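Local coordinates for DUF4276 family protein (Pyrococcus horikoshii, PDB 2P62) that is of unknown function but belongs to a Toprim-like family and occurs as a two-chain assembly, at residues A[144-157]-A[177-190]. Sequence-based numbering, arbitrary orientation.
Sequences PFVKEKKELELSLA and SQDKGDKLTPKDVM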
loop_
_atom_site.group_PDB
_atom_site.type_symbol
_atom_site.label_atom_id
_atom_site.label_comp_id
_atom_site.label_asym_id
_atom_site.label_seq_id
_atom_site.Cartn_x
_atom_site.Cartn_y
_atom_site.Cartn_z
ATOM N N PRO A 144 27.286 -7.405 5.994
ATOM C CA PRO A 144 27.411 -8.075 7.296
ATOM C C PRO A 144 26.191 -8.023 8.211
ATOM O O PRO A 144 26.024 -8.878 9.087
ATOM C CB PRO A 144 28.640 -7.409 7.918
ATOM C CG PRO A 144 28.644 -6.036 7.299
ATOM C CD PRO A 144 28.279 -6.325 5.857
ATOM N N PHE A 145 25.324 -7.041 8.002
ATOM C CA PHE A 145 24.149 -6.918 8.852
ATOM C C PHE A 145 22.834 -7.300 8.182
ATOM O O PHE A 145 21.759 -7.085 8.746
ATOM C CB PHE A 145 24.083 -5.496 9.408
ATOM C CG PHE A 145 25.200 -5.182 10.359
ATOM C CD1 PHE A 145 25.288 -5.846 11.580
ATOM C CD2 PHE A 145 26.194 -4.269 10.020
ATOM C CE1 PHE A 145 26.351 -5.609 12.450
ATOM C CE2 PHE A 145 27.264 -4.024 10.884
ATOM C CZ PHE A 145 27.341 -4.699 12.103
ATOM N N VAL A 146 22.922 -7.899 6.998
ATOM C CA VAL A 146 21.732 -8.306 6.260
ATOM C C VAL A 146 21.712 -9.805 5.958
ATOM O O VAL A 146 22.667 -10.348 5.416
ATOM C CB VAL A 146 21.617 -7.527 4.927
ATOM C CG1 VAL A 146 20.308 -7.879 4.232
ATOM C CG2 VAL A 146 21.701 -6.024 5.187
ATOM N N LYS A 147 20.612 -10.464 6.313
ATOM C CA LYS A 147 20.467 -11.891 6.064
ATOM C C LYS A 147 20.433 -12.159 4.572
ATOM O O LYS A 147 19.963 -11.336 3.785
ATOM C CB LYS A 147 19.193 -12.430 6.714
ATOM C CG LYS A 147 19.254 -12.486 8.218
ATOM C CD LYS A 147 17.986 -13.081 8.801
ATOM C CE LYS A 147 18.077 -13.185 10.319
ATOM N NZ LYS A 147 16.844 -13.781 10.912
ATOM N N GLU A 148 20.925 -13.327 4.183
ATOM C CA GLU A 148 20.978 -13.697 2.778
ATOM C C GLU A 148 19.664 -14.365 2.349
ATOM O O GLU A 148 19.614 -15.575 2.139
ATOM C CB GLU A 148 22.173 -14.631 2.574
ATOM C CG GLU A 148 22.934 -14.421 1.285
ATOM C CD GLU A 148 23.543 -13.033 1.163
ATOM O OE1 GLU A 148 24.321 -12.631 2.052
ATOM O OE2 GLU A 148 23.245 -12.342 0.167
ATOM N N LYS A 149 18.594 -13.580 2.238
ATOM C CA LYS A 149 17.305 -14.129 1.825
ATOM C C LYS A 149 17.067 -13.773 0.360
ATOM O O LYS A 149 16.938 -12.602 0.003
ATOM C CB LYS A 149 16.187 -13.584 2.718
ATOM C CG LYS A 149 16.490 -13.743 4.209
ATOM C CD LYS A 149 15.323 -13.316 5.103
ATOM C CE LYS A 149 14.129 -14.253 4.956
ATOM N NZ LYS A 149 13.054 -13.922 5.928
ATOM N N LYS A 150 17.033 -14.798 -0.487
ATOM C CA LYS A 150 16.851 -14.606 -1.918
ATOM C C LYS A 150 15.407 -14.289 -2.266
ATOM O O LYS A 150 14.529 -15.154 -2.230
ATOM C CB LYS A 150 17.334 -15.844 -2.677
ATOM C CG LYS A 150 18.812 -16.158 -2.466
ATOM C CD LYS A 150 19.265 -17.246 -3.423
ATOM C CE LYS A 150 20.737 -17.597 -3.253
ATOM N NZ LYS A 150 20.999 -18.270 -1.944
ATOM N N GLU A 151 15.179 -13.027 -2.612
ATOM C CA GLU A 151 13.847 -12.547 -2.942
ATOM C C GLU A 151 13.936 -11.173 -3.578
ATOM O O GLU A 151 15.014 -10.589 -3.658
ATOM C CB GLU A 151 12.984 -12.497 -1.674
ATOM C CG GLU A 151 13.589 -11.728 -0.504
ATOM C CD GLU A 151 12.732 -11.815 0.750
ATOM O OE1 GLU A 151 12.309 -12.936 1.110
ATOM O OE2 GLU A 151 12.492 -10.772 1.394
ATOM N N LEU A 152 12.798 -10.667 -4.035
ATOM C CA LEU A 152 12.734 -9.361 -4.682
ATOM C C LEU A 152 13.465 -8.267 -3.907
ATOM O O LEU A 152 14.159 -7.438 -4.494
ATOM C CB LEU A 152 11.269 -8.963 -4.878
ATOM C CG LEU A 152 10.854 -7.796 -5.788
ATOM C CD1 LEU A 152 10.376 -6.654 -4.927
ATOM C CD2 LEU A 152 11.983 -7.374 -6.722
ATOM N N GLU A 153 13.331 -8.278 -2.587
ATOM C CA GLU A 153 13.965 -7.256 -1.779
ATOM C C GLU A 153 15.495 -7.348 -1.771
ATOM O O GLU A 153 16.179 -6.327 -1.695
ATOM C CB GLU A 153 13.396 -7.307 -0.363
ATOM C CG GLU A 153 11.944 -6.821 -0.268
ATOM C CD GLU A 153 10.896 -7.822 -0.774
ATOM O OE1 GLU A 153 9.690 -7.470 -0.704
ATOM O OE2 GLU A 153 11.254 -8.943 -1.225
ATOM N N LEU A 154 16.022 -8.568 -1.867
ATOM C CA LEU A 154 17.464 -8.777 -1.890
ATOM C C LEU A 154 18.049 -8.083 -3.124
ATOM O O LEU A 154 19.095 -7.444 -3.054
ATOM C CB LEU A 154 17.800 -10.275 -1.916
ATOM C CG LEU A 154 19.265 -10.585 -1.549
ATOM C CD1 LEU A 154 19.488 -10.176 -0.105
ATOM C CD2 LEU A 154 19.587 -12.065 -1.741
ATOM N N SER A 155 17.366 -8.200 -4.254
ATOM C CA SER A 155 17.821 -7.545 -5.474
ATOM C C SER A 155 17.719 -6.029 -5.305
ATOM O O SER A 155 18.606 -5.294 -5.736
ATOM C CB SER A 155 16.967 -7.981 -6.663
ATOM O OG SER A 155 17.038 -9.380 -6.858
ATOM N N LEU A 156 16.626 -5.569 -4.695
ATOM C CA LEU A 156 16.407 -4.140 -4.449
ATOM C C LEU A 156 17.505 -3.628 -3.521
ATOM O O LEU A 156 17.989 -2.511 -3.670
ATOM C CB LEU A 156 15.035 -3.904 -3.794
ATOM C CG LEU A 156 13.817 -3.478 -4.639
ATOM C CD1 LEU A 156 14.060 -2.083 -5.220
ATOM C CD2 LEU A 156 13.563 -4.470 -5.743
ATOM N N ALA A 157 17.889 -4.454 -2.557
ATOM C CA ALA A 157 18.941 -4.086 -1.624
ATOM C C ALA A 157 20.267 -3.961 -2.379
ATOM O O ALA A 157 21.102 -3.120 -2.042
ATOM C CB ALA A 157 19.061 -5.137 -0.525
ATOM N N SER A 177 20.444 -3.463 13.714
ATOM C CA SER A 177 20.728 -4.853 14.048
ATOM C C SER A 177 20.844 -5.026 15.566
ATOM O O SER A 177 20.187 -5.889 16.160
ATOM C CB SER A 177 22.025 -5.296 13.359
ATOM O OG SER A 177 22.127 -6.712 13.330
ATOM N N GLN A 178 21.679 -4.201 16.190
ATOM C CA GLN A 178 21.868 -4.261 17.639
ATOM C C GLN A 178 20.557 -4.190 18.418
ATOM O O GLN A 178 20.312 -5.016 19.297
ATOM C CB GLN A 178 22.789 -3.132 18.110
ATOM C CG GLN A 178 24.269 -3.481 18.077
ATOM C CD GLN A 178 25.164 -2.297 18.440
ATOM O OE1 GLN A 178 25.384 -1.388 17.628
ATOM N NE2 GLN A 178 25.676 -2.300 19.669
ATOM N N ASP A 179 19.719 -3.208 18.097
ATOM C CA ASP A 179 18.450 -3.047 18.800
ATOM C C ASP A 179 17.460 -4.168 18.508
ATOM O O ASP A 179 16.660 -4.541 19.372
ATOM C CB ASP A 179 17.809 -1.692 18.464
ATOM C CG ASP A 179 18.661 -0.509 18.914
ATOM O OD1 ASP A 179 19.492 -0.682 19.829
ATOM O OD2 ASP A 179 18.492 0.599 18.367
ATOM N N LYS A 180 17.516 -4.707 17.292
ATOM C CA LYS A 180 16.613 -5.784 16.899
ATOM C C LYS A 180 17.050 -7.111 17.498
ATOM O O LYS A 180 16.232 -8.010 17.704
ATOM C CB LYS A 180 16.568 -5.912 15.377
ATOM C CG LYS A 180 15.599 -6.969 14.874
ATOM C CD LYS A 180 15.777 -7.188 13.378
ATOM C CE LYS A 180 14.896 -8.316 12.853
ATOM N NZ LYS A 180 15.272 -8.684 11.453
ATOM N N GLY A 181 18.346 -7.222 17.772
ATOM C CA GLY A 181 18.882 -8.441 18.344
ATOM C C GLY A 181 19.035 -9.547 17.317
ATOM O O GLY A 181 18.905 -10.726 17.650
ATOM N N ASP A 182 19.314 -9.168 16.071
ATOM C CA ASP A 182 19.489 -10.124 14.971
ATOM C C ASP A 182 19.825 -9.338 13.709
ATOM O O ASP A 182 19.729 -8.111 13.692
ATOM C CB ASP A 182 18.196 -10.932 14.751
ATOM C CG ASP A 182 18.376 -12.128 13.795
ATOM O OD1 ASP A 182 17.365 -12.819 13.532
ATOM O OD2 ASP A 182 19.504 -12.389 13.312
ATOM N N LYS A 183 20.234 -10.037 12.657
ATOM C CA LYS A 183 20.550 -9.365 11.408
ATOM C C LYS A 183 19.265 -8.857 10.774
ATOM O O LYS A 183 18.173 -9.365 11.026
ATOM C CB LYS A 183 21.248 -10.310 10.428
ATOM C CG LYS A 183 22.698 -10.619 10.753
ATOM C CD LYS A 183 23.263 -11.637 9.760
ATOM C CE LYS A 183 24.676 -12.077 10.130
ATOM N NZ LYS A 183 25.161 -13.194 9.260
ATOM N N LEU A 184 19.426 -7.841 9.946
ATOM C CA LEU A 184 18.334 -7.219 9.237
ATOM C C LEU A 184 17.938 -8.049 8.024
ATOM O O LEU A 184 18.807 -8.579 7.327
ATOM C CB LEU A 184 18.782 -5.839 8.779
ATOM C CG LEU A 184 18.442 -4.627 9.645
ATOM C CD1 LEU A 184 18.505 -4.951 11.125
ATOM C CD2 LEU A 184 19.390 -3.512 9.261
ATOM N N THR A 185 16.633 -8.173 7.775
ATOM C CA THR A 185 16.155 -8.910 6.601
ATOM C C THR A 185 16.198 -7.957 5.406
ATOM O O THR A 185 16.280 -6.737 5.578
ATOM C CB THR A 185 14.690 -9.360 6.733
ATOM O OG1 THR A 185 13.857 -8.209 6.915
ATOM C CG2 THR A 185 14.510 -10.324 7.886
ATOM N N PRO A 186 16.166 -8.498 4.178
ATOM C CA PRO A 186 16.192 -7.586 3.036
ATOM C C PRO A 186 15.000 -6.625 3.099
ATOM O O PRO A 186 15.113 -5.467 2.702
ATOM C CB PRO A 186 16.149 -8.531 1.831
ATOM C CG PRO A 186 15.494 -9.773 2.372
ATOM C CD PRO A 186 16.156 -9.901 3.730
ATOM N N LYS A 187 13.865 -7.101 3.611
ATOM C CA LYS A 187 12.688 -6.243 3.725
ATOM C C LYS A 187 12.916 -5.154 4.770
ATOM O O LYS A 187 12.321 -4.083 4.694
ATOM C CB LYS A 187 11.441 -7.054 4.085
ATOM C CG LYS A 187 10.864 -7.880 2.935
ATOM C CD LYS A 187 9.723 -8.758 3.434
ATOM C CE LYS A 187 9.352 -9.861 2.440
ATOM N NZ LYS A 187 8.597 -9.365 1.253
ATOM N N ASP A 188 13.768 -5.421 5.753
ATOM C CA ASP A 188 14.059 -4.403 6.755
ATOM C C ASP A 188 14.823 -3.272 6.051
ATOM O O ASP A 188 14.546 -2.092 6.264
ATOM C CB ASP A 188 14.919 -4.982 7.890
ATOM C CG ASP A 188 14.111 -5.786 8.912
ATOM O OD1 ASP A 188 14.736 -6.564 9.670
ATOM O OD2 ASP A 188 12.867 -5.636 8.976
ATOM N N VAL A 189 15.776 -3.643 5.199
ATOM C CA VAL A 189 16.586 -2.666 4.476
ATOM C C VAL A 189 15.705 -1.779 3.607
ATOM O O VAL A 189 15.997 -0.602 3.372
ATOM C CB VAL A 189 17.641 -3.363 3.569
ATOM C CG1 VAL A 189 18.439 -2.318 2.793
ATOM C CG2 VAL A 189 18.584 -4.216 4.412
ATOM N N MET A 190 14.617 -2.354 3.126
ATOM C CA MET A 190 13.713 -1.610 2.277
ATOM C C MET A 190 13.160 -0.412 3.049
ATOM O O MET A 190 12.931 0.651 2.483
ATOM C CB MET A 190 12.596 -2.533 1.810
ATOM C CG MET A 190 12.389 -2.536 0.314
ATOM S SD MET A 190 13.673 -3.225 -0.718
ATOM C CE MET A 190 14.777 -1.970 -0.848
HETATM O O HOH W 1 12.875 -10.270 3.764
HETATM O O HOH W 2 9.613 -10.756 -0.886
#
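Val146 and Leu184 pair in an isolated parallel beta bridge, and beyond it the starts of helices 152-162 and 186-196 pack together, in a mainly helical part of the Toprim-like chain. Leu184 N gives its hydrogen to Phe145 O (2.7 Å) and Leu184 O receives Lys147 N (2.8 Å), so Leu184 is gripped from both sides of Val146. Val146 also packs on Val189 of helix 186-196, the two small branched side chains crossing at about a right angle, CG2 to CG2 at 3.7 Å; Met173 of helix 171-180 touches both Val146 and Leu184. Lys147, partly exposed, uses its length: stretched out along its methylenes, it brings NZ to Asp182 OD1 (2.8 Å) in a salt bridge on the syn side, 34° out of the carboxylate plane.

Thr185 caps helix 186-196 in a capping box with Asp188: its OG1, turned back over its own backbone (chi1 59°), accepts Asp188 N, and Asp188 OD1 in return accepts Thr185 N as well as Lys180 NZ. Pro186 suits the first turn, which needs no N-H from it, and its ring fits among Lys149, Glu151, Glu153 and Leu154, with CB 3.7 Å from Glu153 CB. The two short helical segments cross at 53°, their axes 8.4 Å apart. Flexible Met190 lays SD 3.4 Å from Leu156 CB, and Tyr208 of helix 204-218 touches both side chains. Glu153 turns its carboxylate to Lys187, whose NZ also donates to a water: Glu153 OE1 forms a salt bridge with Lys187 NZ at 2.9 Å, the hydrogen bond in it being weak.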